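Local coordinates for protein serpin-12 (Manduca sexta, PDB 6CJ7) that controls the prophenoloxidase activation system in larval hemolymph, probably by inhibiting serine proteases as other serpins do, at residues Ala212-Val224 against Ile235-Leu248. Residues are numbered along the deposited sequence; the frame is centred on the assembly and turned at random.
Sequences AGTHKPAMAKVVV and IVVLPLKSSNVDAL
Strands 220-226 and 232-239 form an antiparallel beta hairpin of the serpin fold, and K221 and V223 pair with L238 and V236 through four backbone hydrogen bonds. A fifth runs from L240 N to M219 O (2.9 Å), nearly straight at the hydrogen; M219 belongs to the G1 bulge in which it and A220 both face H215. L240 turns its CG beside its own backbone N (chi1 -51°), which lays the side chain against the M219 carbonyl: CG sits 3.2 Å from M219 O, while CD2 meets K221 CG at 3.8 Å, the two chains crossing almost perpendicularly. Cutting L240 back to an alanine removes CG and both methyls, which is likely to leave a gap over the M219 carbonyl and beside K221 CG. Farther along the chain past L240, M219 CE meets S243 CB (4.1 Å). On the face of A220, V222 and V224, A220 CB touches V237 CG1 and L248 CD1, both at 3.7 Å; L248 CD1 also meets A218 CB (3.6 Å), tying helix 245-251 to the loop that joins strands 198-215 and 220-226. Helix 254-260 covers V222 and I235, strand 351-354 lies against K221, V236 and L238, K221 NZ is hydrogen-bonded to Y352 O, and strands 198-215 and 359-365 flank the hairpin.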
loop_
_atom_site.group_PDB
_atom_site.type_symbol
_atom_site.label_atom_id
_atom_site.label_comp_id
_atom_site.label_asym_id
_atom_site.label_seq_id
_atom_site.Cartn_x
_atom_site.Cartn_y
_atom_site.Cartn_z
ATOM N N ALA A 212 22.494 3.596 -5.868
ATOM C CA ALA A 212 22.562 2.154 -5.682
ATOM C C ALA A 212 23.691 1.829 -4.723
ATOM O O ALA A 212 24.590 2.639 -4.492
ATOM C CB ALA A 212 22.769 1.418 -7.013
ATOM N N GLY A 213 23.630 0.626 -4.168
ATOM C CA GLY A 213 24.680 0.181 -3.276
ATOM C C GLY A 213 24.355 -1.189 -2.729
ATOM O O GLY A 213 23.459 -1.879 -3.218
ATOM N N THR A 214 25.118 -1.582 -1.717
ATOM C CA THR A 214 24.894 -2.822 -0.987
ATOM C C THR A 214 24.670 -2.466 0.471
ATOM O O THR A 214 25.539 -1.853 1.100
ATOM C CB THR A 214 26.079 -3.780 -1.126
ATOM O OG1 THR A 214 26.332 -4.038 -2.514
ATOM C CG2 THR A 214 25.781 -5.092 -0.419
ATOM N N HIS A 215 23.513 -2.846 1.005
ATOM C CA HIS A 215 23.204 -2.624 2.415
ATOM C C HIS A 215 23.641 -3.861 3.190
ATOM O O HIS A 215 22.924 -4.864 3.235
ATOM C CB HIS A 215 21.720 -2.338 2.603
ATOM C CG HIS A 215 21.386 -1.742 3.935
ATOM N ND1 HIS A 215 22.010 -0.612 4.420
ATOM C CD2 HIS A 215 20.502 -2.122 4.888
ATOM C CE1 HIS A 215 21.520 -0.317 5.610
ATOM N NE2 HIS A 215 20.606 -1.221 5.919
ATOM N N LYS A 216 24.825 -3.796 3.801
ATOM C CA LYS A 216 25.339 -4.965 4.511
ATOM C C LYS A 216 24.506 -5.361 5.724
ATOM O O LYS A 216 24.308 -6.573 5.923
ATOM C CB LYS A 216 26.806 -4.751 4.911
ATOM C CG LYS A 216 27.794 -4.915 3.763
ATOM C CD LYS A 216 27.730 -6.299 3.093
ATOM C CE LYS A 216 27.578 -7.457 4.081
ATOM N NZ LYS A 216 27.144 -8.706 3.391
ATOM N N PRO A 217 24.004 -4.444 6.560
ATOM C CA PRO A 217 23.076 -4.869 7.625
ATOM C C PRO A 217 21.871 -5.641 7.112
ATOM O O PRO A 217 21.214 -6.331 7.906
ATOM C CB PRO A 217 22.656 -3.548 8.289
ATOM C CG PRO A 217 23.258 -2.453 7.466
ATOM C CD PRO A 217 24.412 -3.040 6.738
ATOM N N ALA A 218 21.562 -5.561 5.819
ATOM C CA ALA A 218 20.470 -6.315 5.224
ATOM C C ALA A 218 20.936 -7.441 4.314
ATOM O O ALA A 218 20.097 -8.233 3.867
ATOM C CB ALA A 218 19.547 -5.376 4.429
ATOM N N MET A 219 22.236 -7.538 4.033
ATOM C CA MET A 219 22.796 -8.524 3.108
ATOM C C MET A 219 22.060 -8.498 1.766
ATOM O O MET A 219 21.525 -9.508 1.296
ATOM C CB MET A 219 22.768 -9.931 3.710
ATOM C CG MET A 219 23.450 -10.065 5.062
ATOM S SD MET A 219 23.930 -11.777 5.402
ATOM C CE MET A 219 22.452 -12.416 6.206
ATOM N N ALA A 220 22.046 -7.318 1.144
ATOM C CA ALA A 220 21.205 -7.127 -0.027
ATOM C C ALA A 220 21.750 -6.001 -0.893
ATOM O O ALA A 220 22.385 -5.068 -0.397
ATOM C CB ALA A 220 19.760 -6.825 0.375
ATOM N N LYS A 221 21.485 -6.102 -2.191
ATOM C CA LYS A 221 21.754 -5.021 -3.123
ATOM C C LYS A 221 20.524 -4.132 -3.227
ATOM O O LYS A 221 19.391 -4.596 -3.095
ATOM C CB LYS A 221 22.108 -5.558 -4.510
ATOM C CG LYS A 221 23.416 -6.291 -4.608
ATOM C CD LYS A 221 23.535 -6.898 -5.998
ATOM C CE LYS A 221 24.844 -7.648 -6.174
ATOM N NZ LYS A 221 25.034 -8.072 -7.588
ATOM N N VAL A 222 20.756 -2.843 -3.481
ATOM C CA VAL A 222 19.703 -1.835 -3.552
ATOM C C VAL A 222 19.903 -1.009 -4.816
ATOM O O VAL A 222 21.021 -0.571 -5.094
ATOM C CB VAL A 222 19.726 -0.910 -2.318
ATOM C CG1 VAL A 222 18.663 0.190 -2.440
ATOM C CG2 VAL A 222 19.537 -1.715 -1.037
ATOM N N VAL A 223 18.823 -0.772 -5.566
ATOM C CA VAL A 223 18.827 0.242 -6.622
ATOM C C VAL A 223 17.575 1.105 -6.473
ATOM O O VAL A 223 16.508 0.610 -6.094
ATOM C CB VAL A 223 18.934 -0.388 -8.035
ATOM C CG1 VAL A 223 17.661 -1.103 -8.447
ATOM C CG2 VAL A 223 19.323 0.675 -9.065
ATOM N N VAL A 224 17.722 2.406 -6.727
ATOM C CA VAL A 224 16.635 3.381 -6.646
ATOM C C VAL A 224 16.315 3.837 -8.063
ATOM O O VAL A 224 17.162 4.452 -8.729
ATOM C CB VAL A 224 17.018 4.584 -5.773
ATOM C CG1 VAL A 224 15.885 5.602 -5.747
ATOM C CG2 VAL A 224 17.400 4.138 -4.360
ATOM N N ILE A 235 12.143 1.463 -5.191
ATOM C CA ILE A 235 13.326 1.007 -4.484
ATOM C C ILE A 235 13.281 -0.511 -4.515
ATOM O O ILE A 235 12.328 -1.124 -4.021
ATOM C CB ILE A 235 13.364 1.559 -3.053
ATOM C CG1 ILE A 235 13.362 3.092 -3.102
ATOM C CG2 ILE A 235 14.602 1.038 -2.310
ATOM C CD1 ILE A 235 13.162 3.751 -1.749
ATOM N N VAL A 236 14.268 -1.122 -5.156
ATOM C CA VAL A 236 14.298 -2.567 -5.353
ATOM C C VAL A 236 15.443 -3.127 -4.530
ATOM O O VAL A 236 16.578 -2.637 -4.611
ATOM C CB VAL A 236 14.446 -2.932 -6.839
ATOM C CG1 VAL A 236 14.404 -4.451 -7.018
ATOM C CG2 VAL A 236 13.363 -2.247 -7.659
ATOM N N VAL A 237 15.143 -4.144 -3.724
ATOM C CA VAL A 237 16.091 -4.676 -2.760
ATOM C C VAL A 237 16.190 -6.171 -3.009
ATOM O O VAL A 237 15.176 -6.882 -2.975
ATOM C CB VAL A 237 15.657 -4.374 -1.315
ATOM C CG1 VAL A 237 16.787 -4.681 -0.361
ATOM C CG2 VAL A 237 15.231 -2.911 -1.180
ATOM N N LEU A 238 17.405 -6.641 -3.274
ATOM C CA LEU A 238 17.637 -7.989 -3.761
ATOM C C LEU A 238 18.547 -8.724 -2.782
ATOM O O LEU A 238 19.695 -8.300 -2.581
ATOM C CB LEU A 238 18.272 -7.927 -5.145
ATOM C CG LEU A 238 18.579 -9.198 -5.918
ATOM C CD1 LEU A 238 17.322 -9.953 -6.264
ATOM C CD2 LEU A 238 19.354 -8.840 -7.189
ATOM N N PRO A 239 18.103 -9.819 -2.156
ATOM C CA PRO A 239 18.964 -10.524 -1.209
ATOM C C PRO A 239 20.183 -11.085 -1.910
ATOM O O PRO A 239 20.134 -11.506 -3.065
ATOM C CB PRO A 239 18.064 -11.648 -0.674
ATOM C CG PRO A 239 16.701 -11.316 -1.089
ATOM C CD PRO A 239 16.787 -10.467 -2.328
ATOM N N LEU A 240 21.302 -11.070 -1.196
ATOM C CA LEU A 240 22.475 -11.758 -1.687
ATOM C C LEU A 240 22.285 -13.270 -1.554
ATOM O O LEU A 240 21.364 -13.753 -0.887
ATOM C CB LEU A 240 23.730 -11.302 -0.934
ATOM C CG LEU A 240 23.911 -9.783 -0.883
ATOM C CD1 LEU A 240 25.079 -9.411 0.017
ATOM C CD2 LEU A 240 24.093 -9.213 -2.280
ATOM N N LYS A 241 23.181 -14.022 -2.211
ATOM C CA LYS A 241 23.095 -15.480 -2.208
ATOM C C LYS A 241 22.999 -16.047 -0.800
ATOM O O LYS A 241 22.317 -17.052 -0.580
ATOM C CB LYS A 241 24.312 -16.061 -2.928
ATOM C CG LYS A 241 25.636 -15.389 -2.546
ATOM C CD LYS A 241 26.840 -16.248 -2.923
ATOM C CE LYS A 241 28.149 -15.475 -2.809
ATOM N NZ LYS A 241 28.750 -15.504 -1.451
ATOM N N SER A 242 23.663 -15.409 0.167
ATOM C CA SER A 242 23.715 -15.881 1.544
ATOM C C SER A 242 22.414 -15.675 2.305
ATOM O O SER A 242 22.326 -16.108 3.461
ATOM C CB SER A 242 24.850 -15.171 2.285
ATOM O OG SER A 242 24.690 -13.762 2.218
ATOM N N SER A 243 21.408 -15.039 1.711
ATOM C CA SER A 243 20.205 -14.681 2.447
ATOM C C SER A 243 18.982 -15.013 1.600
ATOM O O SER A 243 19.082 -15.624 0.532
ATOM C CB SER A 243 20.238 -13.201 2.848
ATOM O OG SER A 243 19.156 -12.891 3.706
ATOM N N ASN A 244 17.816 -14.602 2.096
ATOM C CA ASN A 244 16.554 -14.797 1.398
ATOM C C ASN A 244 15.641 -13.613 1.692
ATOM O O ASN A 244 15.887 -12.818 2.604
ATOM C CB ASN A 244 15.886 -16.108 1.809
ATOM C CG ASN A 244 15.473 -16.105 3.260
ATOM O OD1 ASN A 244 14.439 -15.549 3.619
ATOM N ND2 ASN A 244 16.294 -16.713 4.109
ATOM N N VAL A 245 14.558 -13.525 0.916
ATOM C CA VAL A 245 13.754 -12.310 0.885
ATOM C C VAL A 245 12.946 -12.115 2.162
ATOM O O VAL A 245 12.644 -10.977 2.533
ATOM C CB VAL A 245 12.862 -12.330 -0.375
ATOM C CG1 VAL A 245 11.819 -13.444 -0.298
ATOM C CG2 VAL A 245 12.225 -10.985 -0.607
ATOM N N ASP A 246 12.608 -13.189 2.875
ATOM C CA ASP A 246 11.851 -12.988 4.101
ATOM C C ASP A 246 12.746 -12.574 5.264
ATOM O O ASP A 246 12.335 -11.742 6.082
ATOM C CB ASP A 246 11.043 -14.247 4.400
ATOM C CG ASP A 246 9.812 -14.343 3.514
ATOM O OD1 ASP A 246 9.001 -13.379 3.521
ATOM O OD2 ASP A 246 9.674 -15.348 2.784
ATOM N N ALA A 247 13.966 -13.104 5.329
ATOM C CA ALA A 247 14.963 -12.580 6.258
ATOM C C ALA A 247 15.233 -11.110 5.980
ATOM O O ALA A 247 15.280 -10.283 6.900
ATOM C CB ALA A 247 16.256 -13.387 6.151
ATOM N N LEU A 248 15.404 -10.769 4.703
ATOM C CA LEU A 248 15.598 -9.376 4.315
ATOM C C LEU A 248 14.447 -8.506 4.798
ATOM O O LEU A 248 14.662 -7.458 5.421
ATOM C CB LEU A 248 15.744 -9.289 2.794
ATOM C CG LEU A 248 15.695 -7.894 2.184
ATOM C CD1 LEU A 248 16.871 -7.074 2.684
ATOM C CD2 LEU A 248 15.700 -7.988 0.664
#